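Local coordinates for BDI_3064 protein (Parabacteroides distasonis ATCC 8503, PDB 5Z06) that hydrolyses linear beta-1,2-glucans and beta-1,2-glucooligosaccharides in an exo manner, releasing the disaccharide sophorose from the non-reducing end, at residues M674-N677 / N681-W684; L398-L403 / S540-D545; E95-A100 / N168-Y173; T115-L120 / A159-T164. All blocks are in the same frame, centred on the assembly; numbering follows the deposited sequence.

Interaction 1 (M674-N677 / N681-W684); sequences MIEN and NLLW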
loop_
_atom_site.group_PDB
_atom_site.type_symbol
_atom_site.label_atom_id
_atom_site.label_comp_id
_atom_site.label_asym_id
_atom_site.label_seq_id
_atom_site.Cartn_x
_atom_site.Cartn_y
_atom_site.Cartn_z
ATOM N N MET A 674 -8.963 -12.385 -6.867
ATOM C CA MET A 674 -9.336 -12.449 -8.283
ATOM C C MET A 674 -8.471 -13.434 -9.031
ATOM O O MET A 674 -8.935 -14.078 -9.959
ATOM C CB MET A 674 -9.293 -11.065 -8.918
ATOM C CG MET A 674 -10.331 -10.159 -8.291
ATOM S SD MET A 674 -11.987 -10.753 -8.665
ATOM C CE MET A 674 -12.530 -9.497 -9.805
ATOM N N ILE A 675 -7.213 -13.576 -8.639
ATOM C CA ILE A 675 -6.438 -14.705 -9.176
ATOM C C ILE A 675 -7.218 -15.964 -8.904
ATOM O O ILE A 675 -7.447 -16.739 -9.829
ATOM C CB ILE A 675 -4.998 -14.783 -8.653
ATOM C CG1 ILE A 675 -4.182 -13.676 -9.348
ATOM C CG2 ILE A 675 -4.384 -16.152 -8.958
ATOM C CD1 ILE A 675 -2.793 -13.450 -8.797
ATOM N N GLU A 676 -7.671 -16.117 -7.665
ATOM C CA GLU A 676 -8.372 -17.323 -7.274
ATOM C C GLU A 676 -9.651 -17.524 -8.044
ATOM O O GLU A 676 -9.942 -18.633 -8.414
ATOM C CB GLU A 676 -8.667 -17.343 -5.773
ATOM C CG GLU A 676 -9.059 -18.715 -5.234
ATOM C CD GLU A 676 -8.033 -19.775 -5.576
ATOM O OE1 GLU A 676 -6.826 -19.530 -5.382
ATOM O OE2 GLU A 676 -8.430 -20.834 -6.091
ATOM N N ASN A 677 -10.409 -16.455 -8.288
ATOM C CA ASN A 677 -11.645 -16.560 -9.040
ATOM C C ASN A 677 -11.360 -16.965 -10.462
ATOM O O ASN A 677 -12.120 -17.728 -11.038
ATOM C CB ASN A 677 -12.449 -15.255 -9.001
ATOM C CG ASN A 677 -13.213 -15.084 -7.706
ATOM O OD1 ASN A 677 -13.612 -16.059 -7.066
ATOM N ND2 ASN A 677 -13.446 -13.844 -7.326
ATOM N N ASN A 681 -12.872 -20.095 -9.593
ATOM C CA ASN A 681 -14.140 -19.451 -9.234
ATOM C C ASN A 681 -14.482 -19.549 -7.733
ATOM O O ASN A 681 -15.650 -19.383 -7.372
ATOM C CB ASN A 681 -15.335 -20.028 -10.036
ATOM C CG ASN A 681 -15.241 -19.771 -11.533
ATOM O OD1 ASN A 681 -14.657 -18.791 -11.992
ATOM N ND2 ASN A 681 -15.859 -20.641 -12.291
ATOM N N LEU A 682 -13.488 -19.771 -6.872
ATOM C CA LEU A 682 -13.750 -20.151 -5.483
ATOM C C LEU A 682 -14.621 -19.144 -4.726
ATOM O O LEU A 682 -15.679 -19.498 -4.209
ATOM C CB LEU A 682 -12.449 -20.324 -4.719
ATOM C CG LEU A 682 -12.603 -20.640 -3.241
ATOM C CD1 LEU A 682 -13.206 -22.034 -3.053
ATOM C CD2 LEU A 682 -11.251 -20.516 -2.564
ATOM N N LEU A 683 -14.155 -17.900 -4.661
ATOM C CA LEU A 683 -14.822 -16.886 -3.853
ATOM C C LEU A 683 -16.166 -16.541 -4.455
ATOM O O LEU A 683 -17.145 -16.379 -3.756
ATOM C CB LEU A 683 -13.972 -15.623 -3.722
ATOM C CG LEU A 683 -12.677 -15.735 -2.922
ATOM C CD1 LEU A 683 -12.825 -16.641 -1.705
ATOM C CD2 LEU A 683 -11.532 -16.200 -3.789
ATOM N N TRP A 684 -16.200 -16.432 -5.769
ATOM C CA TRP A 684 -17.443 -16.271 -6.476
ATOM C C TRP A 684 -18.441 -17.362 -6.140
ATOM O O TRP A 684 -19.572 -17.049 -5.760
ATOM C CB TRP A 684 -17.198 -16.279 -7.960
ATOM C CG TRP A 684 -16.650 -15.058 -8.506
ATOM C CD1 TRP A 684 -16.712 -13.819 -7.983
ATOM C CD2 TRP A 684 -16.020 -14.932 -9.771
ATOM N NE1 TRP A 684 -16.148 -12.923 -8.825
ATOM C CE2 TRP A 684 -15.722 -13.570 -9.948
ATOM C CE3 TRP A 684 -15.703 -15.838 -10.792
ATOM C CZ2 TRP A 684 -15.081 -13.083 -11.085
ATOM C CZ3 TRP A 684 -15.061 -15.364 -11.918
ATOM C CH2 TRP A 684 -14.771 -13.988 -12.067
#
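Asn677 and Trp684 stack across a tight helix-to-helix corner, where helix 665-680 ends and helix 682-688 begins almost at once, within the glycoamylase-like region of the six-hairpin clan. The packed side is this stack. The Asn677 amide lies nearly parallel to the indole, 10° between planes, with its CG 3.4 Å above the ring plane of Trp684. Its CB rests over the six-membered ring as a CH-pi contact, 3.6 Å from the centroid of the Trp684 six-membered ring. Having CG beside the backbone N (chi1 -79°) brings Asn677 OD1 to the new helix's first turn, where Trp684 N donates to it at 2.9 Å in a nearly straight bond of 165°. Asparagine suits the site, since its other end, ND2, donates to Leu542 O, while Trp684 NE1 donates to Tyr541 O. An alanine in place of Trp684 would probably uncover one face of the Asn677 amide and leave Tyr541 O without this donor.

The looser, partly exposed side holds Asn681 and Leu682. Here Asn681 takes positive phi, a conformation asparagine tolerates well, and turns the chain. Leu682 CB merely rests on Glu676 CG at 3.8 Å; the Glu676 carboxylate turns elsewhere, to Thr680, Gln292 and Arg339. At the turn itself, Asn681 N donates to Asn677 O at 2.9 Å.

Interaction 2 (L398-L403 / S540-D545); sequences LFQGLL and SYLGLD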
loop_
_atom_site.group_PDB
_atom_site.type_symbol
_atom_site.label_atom_id
_atom_site.label_comp_id
_atom_site.label_asym_id
_atom_site.label_seq_id
_atom_site.Cartn_x
_atom_site.Cartn_y
_atom_site.Cartn_z
ATOM N N LEU A 398 -16.803 -5.443 3.603
ATOM C CA LEU A 398 -16.563 -6.309 4.709
ATOM C C LEU A 398 -17.478 -7.498 4.654
ATOM O O LEU A 398 -17.024 -8.640 4.788
ATOM C CB LEU A 398 -16.736 -5.590 6.040
ATOM C CG LEU A 398 -16.612 -6.539 7.243
ATOM C CD1 LEU A 398 -15.258 -7.240 7.236
ATOM C CD2 LEU A 398 -16.832 -5.792 8.540
ATOM N N PHE A 399 -18.763 -7.215 4.447
ATOM C CA PHE A 399 -19.787 -8.250 4.414
ATOM C C PHE A 399 -19.812 -9.101 3.157
ATOM O O PHE A 399 -20.183 -10.276 3.221
ATOM C CB PHE A 399 -21.164 -7.675 4.791
ATOM C CG PHE A 399 -21.313 -7.521 6.272
ATOM C CD1 PHE A 399 -21.725 -8.592 7.051
ATOM C CD2 PHE A 399 -20.921 -6.377 6.900
ATOM C CE1 PHE A 399 -21.842 -8.469 8.410
ATOM C CE2 PHE A 399 -21.017 -6.250 8.269
ATOM C CZ PHE A 399 -21.475 -7.304 9.024
ATOM N N GLN A 400 -19.355 -8.565 2.036
ATOM C CA GLN A 400 -19.093 -9.438 0.910
ATOM C C GLN A 400 -18.093 -10.534 1.315
ATOM O O GLN A 400 -18.239 -11.697 0.916
ATOM C CB GLN A 400 -18.527 -8.671 -0.266
ATOM C CG GLN A 400 -18.347 -9.538 -1.486
ATOM C CD GLN A 400 -17.839 -8.777 -2.683
ATOM O OE1 GLN A 400 -18.289 -9.016 -3.800
ATOM N NE2 GLN A 400 -16.873 -7.880 -2.471
ATOM N N GLY A 401 -17.074 -10.133 2.064
ATOM C CA GLY A 401 -16.086 -11.062 2.564
ATOM C C GLY A 401 -16.687 -12.020 3.561
ATOM O O GLY A 401 -16.463 -13.216 3.467
ATOM N N LEU A 402 -17.463 -11.495 4.508
ATOM C CA LEU A 402 -17.984 -12.323 5.589
ATOM C C LEU A 402 -18.971 -13.360 5.113
ATOM O O LEU A 402 -18.936 -14.499 5.597
ATOM C CB LEU A 402 -18.607 -11.492 6.696
ATOM C CG LEU A 402 -17.625 -10.675 7.519
ATOM C CD1 LEU A 402 -18.430 -9.658 8.302
ATOM C CD2 LEU A 402 -16.778 -11.516 8.464
ATOM N N LEU A 403 -19.838 -12.990 4.174
ATOM C CA LEU A 403 -20.778 -13.950 3.629
ATOM C C LEU A 403 -20.063 -15.016 2.825
ATOM O O LEU A 403 -20.491 -16.174 2.829
ATOM C CB LEU A 403 -21.829 -13.285 2.768
ATOM C CG LEU A 403 -22.754 -12.321 3.511
ATOM C CD1 LEU A 403 -23.858 -11.916 2.549
ATOM C CD2 LEU A 403 -23.366 -12.875 4.783
ATOM N N SER A 540 -16.333 -4.812 -5.946
ATOM C CA SER A 540 -17.705 -5.335 -5.921
ATOM C C SER A 540 -17.847 -6.699 -6.581
ATOM O O SER A 540 -18.965 -7.238 -6.640
ATOM C CB SER A 540 -18.698 -4.355 -6.582
ATOM O OG SER A 540 -19.005 -3.301 -5.707
ATOM N N TYR A 541 -16.746 -7.233 -7.102
ATOM C CA TYR A 541 -16.750 -8.433 -7.910
ATOM C C TYR A 541 -15.780 -9.478 -7.393
ATOM O O TYR A 541 -15.367 -10.387 -8.132
ATOM C CB TYR A 541 -16.490 -8.067 -9.385
ATOM C CG TYR A 541 -17.431 -6.961 -9.767
ATOM C CD1 TYR A 541 -18.796 -7.220 -9.969
ATOM C CD2 TYR A 541 -17.003 -5.646 -9.822
ATOM C CE1 TYR A 541 -19.680 -6.206 -10.242
ATOM C CE2 TYR A 541 -17.892 -4.628 -10.103
ATOM C CZ TYR A 541 -19.228 -4.921 -10.309
ATOM O OH TYR A 541 -20.092 -3.894 -10.573
ATOM N N LEU A 542 -15.430 -9.366 -6.121
ATOM C CA LEU A 542 -14.625 -10.392 -5.469
ATOM C C LEU A 542 -15.486 -11.584 -5.152
ATOM O O LEU A 542 -15.041 -12.728 -5.264
ATOM C CB LEU A 542 -14.000 -9.857 -4.185
ATOM C CG LEU A 542 -13.087 -8.668 -4.438
ATOM C CD1 LEU A 542 -12.474 -8.218 -3.140
ATOM C CD2 LEU A 542 -11.984 -8.979 -5.433
ATOM N N GLY A 543 -16.710 -11.279 -4.724
ATOM C CA GLY A 543 -17.691 -12.276 -4.275
ATOM C C GLY A 543 -18.825 -12.330 -5.266
ATOM O O GLY A 543 -19.115 -13.368 -5.811
ATOM N N LEU A 544 -19.444 -11.189 -5.521
ATOM C CA LEU A 544 -20.391 -11.085 -6.583
ATOM C C LEU A 544 -19.724 -11.486 -7.884
ATOM O O LEU A 544 -18.769 -10.854 -8.335
ATOM C CB LEU A 544 -20.945 -9.668 -6.711
ATOM C CG LEU A 544 -21.977 -9.496 -7.828
ATOM C CD1 LEU A 544 -23.181 -10.430 -7.681
ATOM C CD2 LEU A 544 -22.421 -8.043 -7.877
ATOM N N ASP A 545 -20.247 -12.545 -8.472
ATOM C CA ASP A 545 -19.711 -13.085 -9.699
ATOM C C ASP A 545 -20.316 -12.285 -10.831
ATOM O O ASP A 545 -21.508 -12.414 -11.078
ATOM C CB ASP A 545 -20.077 -14.565 -9.822
ATOM C CG ASP A 545 -19.450 -15.226 -11.030
ATOM O OD1 ASP A 545 -19.026 -14.507 -11.936
ATOM O OD2 ASP A 545 -19.378 -16.471 -11.071
#
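Gln400 reaches from its helix into the bend at Gly543 and Leu544, where its OE1 accepts two backbone N-H groups. Leu544 N makes the straighter bond, 3.0 Å to Gln400 OE1 at 163°, its N tilted 18° from the amide carbonyl plane. The bond from Gly543 N to Gln400 OE1 is weak, 2.9 Å long but bent. An extended side chain is what spans this distance: CG stands anti to the backbone N (chi1 -176°) and the chain runs on straight beyond it. Glutamine fits because its amide can do both jobs, OE1 receiving the loop's N-H groups while NE2 donates to the O of Tyr539, the residue before Ser540. Glycine fits opposite it, for a CB on Gly543 would fall only 2.8 Å from Gln400 CG.

Around these bonds lie carbon contacts: Leu542 CB packs against the amide, 3.9 Å from Gln400 NE2, and its side chain crosses that of Gln400 at about a right angle before turning to Phe328 and Met331. Phe687 and Ile468 also touch Gln400. Farther out, Ser540 OG is bonded to Glu465 O and Ile468 N, tying this part of the loop to the start of helix 467-475 and the residues just before it.

A buried glutamine that satisfies the backbone of an irregular loop thus fastens helix 392-408 to the long loop leading into helix 556-573, within what is probably the (alpha/alpha)6 barrel of this glycoside hydrolase family.

Interaction 3 (E95-A100 / N168-Y173); sequences ESMNAA and NEYTIY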
loop_
_atom_site.group_PDB
_atom_site.type_symbol
_atom_site.label_atom_id
_atom_site.label_comp_id
_atom_site.label_asym_id
_atom_site.label_seq_id
_atom_site.Cartn_x
_atom_site.Cartn_y
_atom_site.Cartn_z
ATOM N N GLU A 95 36.855 11.379 -0.273
ATOM C CA GLU A 95 38.253 11.836 -0.144
ATOM C C GLU A 95 38.429 12.662 1.117
ATOM O O GLU A 95 37.458 13.199 1.663
ATOM C CB GLU A 95 38.677 12.734 -1.317
ATOM C CG GLU A 95 38.267 12.287 -2.710
ATOM C CD GLU A 95 38.970 11.036 -3.205
ATOM O OE1 GLU A 95 39.811 10.448 -2.476
ATOM O OE2 GLU A 95 38.654 10.630 -4.346
ATOM N N SER A 96 39.681 12.766 1.568
ATOM C CA SER A 96 40.056 13.767 2.558
ATOM C C SER A 96 39.751 15.112 1.986
ATOM O O SER A 96 39.851 15.323 0.782
ATOM C CB SER A 96 41.535 13.699 2.900
ATOM O OG SER A 96 41.786 12.528 3.636
ATOM N N MET A 97 39.339 16.017 2.849
ATOM C CA MET A 97 38.945 17.341 2.412
ATOM C C MET A 97 39.011 18.291 3.566
ATOM O O MET A 97 38.913 17.897 4.721
ATOM C CB MET A 97 37.510 17.339 1.872
ATOM C CG MET A 97 36.459 16.854 2.870
ATOM S SD MET A 97 34.792 16.756 2.213
ATOM C CE MET A 97 34.447 18.469 1.843
ATOM N N ASN A 98 39.153 19.554 3.229
ATOM C CA ASN A 98 38.950 20.614 4.181
ATOM C C ASN A 98 37.513 20.489 4.722
ATOM O O ASN A 98 36.546 20.637 3.971
ATOM C CB ASN A 98 39.198 21.956 3.485
ATOM C CG ASN A 98 38.729 23.141 4.295
ATOM O OD1 ASN A 98 38.591 23.069 5.521
ATOM N ND2 ASN A 98 38.476 24.261 3.603
ATOM N N ALA A 99 37.399 20.210 6.022
ATOM C CA ALA A 99 36.111 20.163 6.731
ATOM C C ALA A 99 35.182 21.365 6.457
ATOM O O ALA A 99 33.974 21.207 6.399
ATOM C CB ALA A 99 36.346 20.010 8.232
ATOM N N ALA A 100 35.739 22.556 6.279
ATOM C CA ALA A 100 34.930 23.745 5.956
ATOM C C ALA A 100 34.222 23.699 4.588
ATOM O O ALA A 100 33.298 24.468 4.352
ATOM C CB ALA A 100 35.796 25.000 6.036
ATOM N N ASN A 168 36.421 22.994 -5.492
ATOM C CA ASN A 168 36.787 21.592 -5.684
ATOM C C ASN A 168 35.566 20.691 -5.690
ATOM O O ASN A 168 34.536 20.993 -5.076
ATOM C CB ASN A 168 37.741 21.100 -4.593
ATOM C CG ASN A 168 39.004 21.928 -4.497
ATOM O OD1 ASN A 168 39.497 22.460 -5.488
ATOM N ND2 ASN A 168 39.501 22.082 -3.282
ATOM N N GLU A 169 35.713 19.570 -6.382
ATOM C CA GLU A 169 34.703 18.541 -6.417
ATOM C C GLU A 169 34.876 17.652 -5.216
ATOM O O GLU A 169 35.970 17.150 -4.972
ATOM C CB GLU A 169 34.807 17.708 -7.677
ATOM C CG GLU A 169 33.594 16.809 -7.870
ATOM C CD GLU A 169 33.690 15.978 -9.113
ATOM O OE1 GLU A 169 34.182 16.497 -10.136
ATOM O OE2 GLU A 169 33.274 14.813 -9.061
ATOM N N TYR A 170 33.794 17.466 -4.469
ATOM C CA TYR A 170 33.774 16.544 -3.348
ATOM C C TYR A 170 32.593 15.637 -3.554
ATOM O O TYR A 170 31.591 16.028 -4.129
ATOM C CB TYR A 170 33.630 17.280 -2.014
ATOM C CG TYR A 170 34.748 18.232 -1.745
ATOM C CD1 TYR A 170 36.004 17.767 -1.402
ATOM C CD2 TYR A 170 34.558 19.610 -1.852
ATOM C CE1 TYR A 170 37.048 18.639 -1.166
ATOM C CE2 TYR A 170 35.596 20.493 -1.616
ATOM C CZ TYR A 170 36.837 20.001 -1.275
ATOM O OH TYR A 170 37.872 20.864 -1.030
ATOM N N THR A 171 32.742 14.415 -3.093
ATOM C CA THR A 171 31.668 13.469 -3.059
ATOM C C THR A 171 31.585 13.061 -1.615
ATOM O O THR A 171 32.557 12.528 -1.057
ATOM C CB THR A 171 31.959 12.239 -3.911
ATOM O OG1 THR A 171 31.848 12.593 -5.282
ATOM C CG2 THR A 171 30.970 11.125 -3.618
ATOM N N ILE A 172 30.430 13.317 -1.012
ATOM C CA ILE A 172 30.113 12.693 0.263
ATOM C C ILE A 172 28.854 11.847 0.083
ATOM O O ILE A 172 28.028 12.107 -0.798
ATOM C CB ILE A 172 30.006 13.722 1.416
ATOM C CG1 ILE A 172 28.775 14.609 1.263
ATOM C CG2 ILE A 172 31.297 14.551 1.474
ATOM C CD1 ILE A 172 28.601 15.640 2.352
ATOM N N TYR A 173 28.734 10.827 0.911
ATOM C CA TYR A 173 27.567 10.011 0.944
ATOM C C TYR A 173 26.818 10.259 2.237
ATOM O O TYR A 173 27.419 10.390 3.295
ATOM C CB TYR A 173 27.947 8.559 0.813
ATOM C CG TYR A 173 28.780 8.301 -0.398
ATOM C CD1 TYR A 173 28.189 8.053 -1.629
ATOM C CD2 TYR A 173 30.170 8.322 -0.328
ATOM C CE1 TYR A 173 28.962 7.806 -2.754
ATOM C CE2 TYR A 173 30.945 8.076 -1.450
ATOM C CZ TYR A 173 30.337 7.817 -2.652
ATOM O OH TYR A 173 31.092 7.590 -3.763
HETATM O O HOH W 1 35.068 13.927 -0.029
HETATM O O HOH W 2 39.681 19.844 0.397
#
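Met97 lies over one face of Tyr170, closing a loop onto strand 169-180 of the antiparallel beta-sheet that also contains strands 53-59 and 86-93. The apolar contact is a Met-aromatic one with a CH-pi component. Met97 CE sits 3.7 Å from the centroid of the Tyr170 ring, 14° off its normal, while Met97 SD is placed obliquely at 4.5 Å from the same centroid. Two torsions produce this: CG is held between the backbone N and carbonyl carbon (chi1 58°), and a bend at chi3 (-64°) folds the methyl back over the ring. Packing is close at the root of the side chain too, Met97 CB being 3.3 Å from Tyr170 CE1. Beyond the ring, Met97 SD touches Ile172 CG2 at 4.2 Å. Methionine suits the place because a flexible, unbranched chain can curl over an aromatic face and still reach the neighbouring isoleucine.

Water supplies the polar links. One molecule accepts from Glu95 N and donates to Thr171 O; another accepts from Asn98 N and donates to Tyr170 OH. That hydroxyl also bonds to Asp166 and receives a bond from Asn168 ND2 at 3.0 Å, Tyr170 OH lying in the amide plane of Asn168. A leucine in place of Tyr170 would probably leave Asn168 ND2 and Asp166 without this partner and deprive the Met97 methyl of its flat support.

Within the loop, an Asx turn at Asn98 leads into a short 3-10 turn: Ala100 N donates to Asn98 OD1 at 3.0 Å, from well above the carbonyl plane.

Interaction 4 (T115-L120 / A159-T164); sequences TQYLNL and ALRPGT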
loop_
_atom_site.group_PDB
_atom_site.type_symbol
_atom_site.label_atom_id
_atom_site.label_comp_id
_atom_site.label_asym_id
_atom_site.label_seq_id
_atom_site.Cartn_x
_atom_site.Cartn_y
_atom_site.Cartn_z
ATOM N N THR A 115 15.189 26.709 8.734
ATOM C CA THR A 115 15.892 26.971 9.941
ATOM C C THR A 115 17.178 27.688 9.528
ATOM O O THR A 115 17.478 27.837 8.337
ATOM C CB THR A 115 16.246 25.679 10.688
ATOM O OG1 THR A 115 17.207 24.930 9.932
ATOM C CG2 THR A 115 14.998 24.845 10.985
ATOM N N GLN A 116 17.936 28.123 10.522
ATOM C CA GLN A 116 19.301 28.551 10.297
ATOM C C GLN A 116 20.139 27.348 9.814
ATOM O O GLN A 116 19.850 26.184 10.146
ATOM C CB GLN A 116 19.892 29.172 11.568
ATOM C CG GLN A 116 20.157 28.170 12.691
ATOM C CD GLN A 116 20.161 28.793 14.085
ATOM O OE1 GLN A 116 19.200 29.435 14.492
ATOM N NE2 GLN A 116 21.239 28.579 14.827
ATOM N N TYR A 117 21.150 27.655 9.007
ATOM C CA TYR A 117 22.109 26.674 8.528
ATOM C C TYR A 117 23.260 26.517 9.508
ATOM O O TYR A 117 23.783 27.489 10.033
ATOM C CB TYR A 117 22.672 27.079 7.165
ATOM C CG TYR A 117 21.747 26.762 6.027
ATOM C CD1 TYR A 117 20.749 27.664 5.656
ATOM C CD2 TYR A 117 21.857 25.547 5.319
ATOM C CE1 TYR A 117 19.884 27.381 4.613
ATOM C CE2 TYR A 117 20.998 25.252 4.268
ATOM C CZ TYR A 117 20.004 26.175 3.928
ATOM O OH TYR A 117 19.134 25.939 2.898
ATOM N N LEU A 118 23.662 25.273 9.720
ATOM C CA LEU A 118 24.778 24.942 10.557
ATOM C C LEU A 118 25.849 24.367 9.661
ATOM O O LEU A 118 25.532 23.742 8.661
ATOM C CB LEU A 118 24.359 23.902 11.580
ATOM C CG LEU A 118 23.217 24.320 12.503
ATOM C CD1 LEU A 118 22.736 23.101 13.267
ATOM C CD2 LEU A 118 23.676 25.436 13.442
ATOM N N ASN A 119 27.111 24.583 10.030
ATOM C CA ASN A 119 28.236 24.007 9.327
ATOM C C ASN A 119 28.288 22.563 9.760
ATOM O O ASN A 119 28.311 22.263 10.951
ATOM C CB ASN A 119 29.563 24.692 9.696
ATOM C CG ASN A 119 29.532 26.198 9.506
ATOM O OD1 ASN A 119 29.828 26.954 10.431
ATOM N ND2 ASN A 119 29.168 26.638 8.322
ATOM N N LEU A 120 28.326 21.664 8.788
ATOM C CA LEU A 120 28.313 20.245 9.082
ATOM C C LEU A 120 29.598 19.767 9.755
ATOM O O LEU A 120 29.579 18.752 10.466
ATOM C CB LEU A 120 28.019 19.441 7.804
ATOM C CG LEU A 120 27.797 17.928 7.918
ATOM C CD1 LEU A 120 26.739 17.583 8.954
ATOM C CD2 LEU A 120 27.410 17.352 6.564
ATOM N N ALA A 159 17.930 20.275 4.395
ATOM C CA ALA A 159 18.472 21.118 3.344
ATOM C C ALA A 159 19.984 21.194 3.435
ATOM O O ALA A 159 20.558 21.212 4.532
ATOM C CB ALA A 159 17.883 22.511 3.438
ATOM N N LEU A 160 20.627 21.239 2.268
ATOM C CA LEU A 160 22.076 21.295 2.196
ATOM C C LEU A 160 22.489 22.386 1.255
ATOM O O LEU A 160 21.868 22.590 0.208
ATOM C CB LEU A 160 22.660 19.967 1.754
ATOM C CG LEU A 160 22.345 18.822 2.706
ATOM C CD1 LEU A 160 22.501 17.482 2.005
ATOM C CD2 LEU A 160 23.216 18.887 3.949
ATOM N N ARG A 161 23.534 23.096 1.666
ATOM C CA ARG A 161 24.054 24.230 0.939
ATOM C C ARG A 161 25.566 24.177 0.976
ATOM O O ARG A 161 26.137 23.450 1.794
ATOM C CB ARG A 161 23.557 25.538 1.566
ATOM C CG ARG A 161 22.295 26.087 0.943
ATOM C CD ARG A 161 22.268 27.626 0.917
ATOM N NE ARG A 161 21.054 28.105 0.265
ATOM C CZ ARG A 161 20.804 28.033 -1.049
ATOM N NH1 ARG A 161 21.697 27.519 -1.909
ATOM N NH2 ARG A 161 19.639 28.486 -1.518
ATOM N N PRO A 162 26.221 24.947 0.090
ATOM C CA PRO A 162 27.678 24.961 0.070
ATOM C C PRO A 162 28.288 25.331 1.425
ATOM O O PRO A 162 27.708 26.116 2.194
ATOM C CB PRO A 162 28.005 26.069 -0.952
ATOM C CG PRO A 162 26.797 26.213 -1.780
ATOM C CD PRO A 162 25.671 25.960 -0.832
ATOM N N GLY A 163 29.436 24.741 1.714
ATOM C CA GLY A 163 30.329 25.287 2.707
ATOM C C GLY A 163 31.192 26.293 1.977
ATOM O O GLY A 163 30.703 27.062 1.137
ATOM N N THR A 164 32.489 26.260 2.288
ATOM C CA THR A 164 33.468 27.098 1.620
ATOM C C THR A 164 33.380 26.853 0.127
ATOM O O THR A 164 33.493 25.722 -0.328
ATOM C CB THR A 164 34.906 26.764 2.076
ATOM O OG1 THR A 164 34.964 26.721 3.505
ATOM C CG2 THR A 164 35.890 27.794 1.561
HETATM O O HOH W 3 17.968 27.962 1.828
#
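Tyr117 packs against Ala159 and Arg161 in a partly buried side-chain contact on one face of a five-stranded antiparallel sheet. Tyr117 just precedes the edge strand 118-119, whereas Ala159 and Arg161 belong to strand 155-161, and strand 104-109 runs between the two. The tyrosine therefore reaches across the middle strand, touching Asn104 and Ala106 on the way.

A long, rigid ring suits such a span. With CG beside the backbone N (chi1 -80°), its far end meets the second strand: Tyr117 OH is 3.7 Å from Ala159 CB, where a small residue lets the hydroxyl end come in. Arg161 offers its aliphatic part to the ring. Arg161 CG lies 3.7 Å from Tyr117 CE2, and Arg161 CD sits over one face of the ring, 4.0 Å from Tyr117 CZ. The guanidinium does not lie flat on the tyrosine, their planes being 43° apart; a bend at chi2 carries it onward, to a salt bridge between NH1 and Asp65. Arginine serves both needs, a greasy shaft for the ring and a charged head for the acid.

At the polar end of the contact a water sits 2.6 Å from Tyr117 OH and accepts a weak, 3.5 Å bond from Arg161 NE. A glycerol, probably from the crystallisation liquor, binds Arg161 NH2. Tyr67 of strand 65-71 packs on both Tyr117 and Ala159, while Leu160 starts off away from the tyrosine and packs on Ile70.

This is cross-strand packing between next-but-one neighbours, as expected on the face of an antiparallel sheet in an all-beta domain.

Overall arrangement
Interactions 1 and 2 are buried among the helices and adjoin each other: Tyr541 O and Leu542 O of interaction 2 receive Trp684 NE1 and Asn677 ND2 of interaction 1, tying the corner between helices 665-680 and 682-688 to the loop gripped by helix 392-408. Interactions 3 and 4 lie on the opposite side of the chain's centre, in the beta-sheet part; interaction 3 is mostly buried but water-bridged at its margins, interaction 4 only partly buried, and both rely on tyrosine packing with direct hydrogen bonds absent between their segments. They too are joined, Ala100 O meeting Thr164 N at 2.9 Å and pairing the two connections that pass between the sheets. The centres of interactions 1 and 2 lie about 56 to 60 Å from those of interactions 3 and 4.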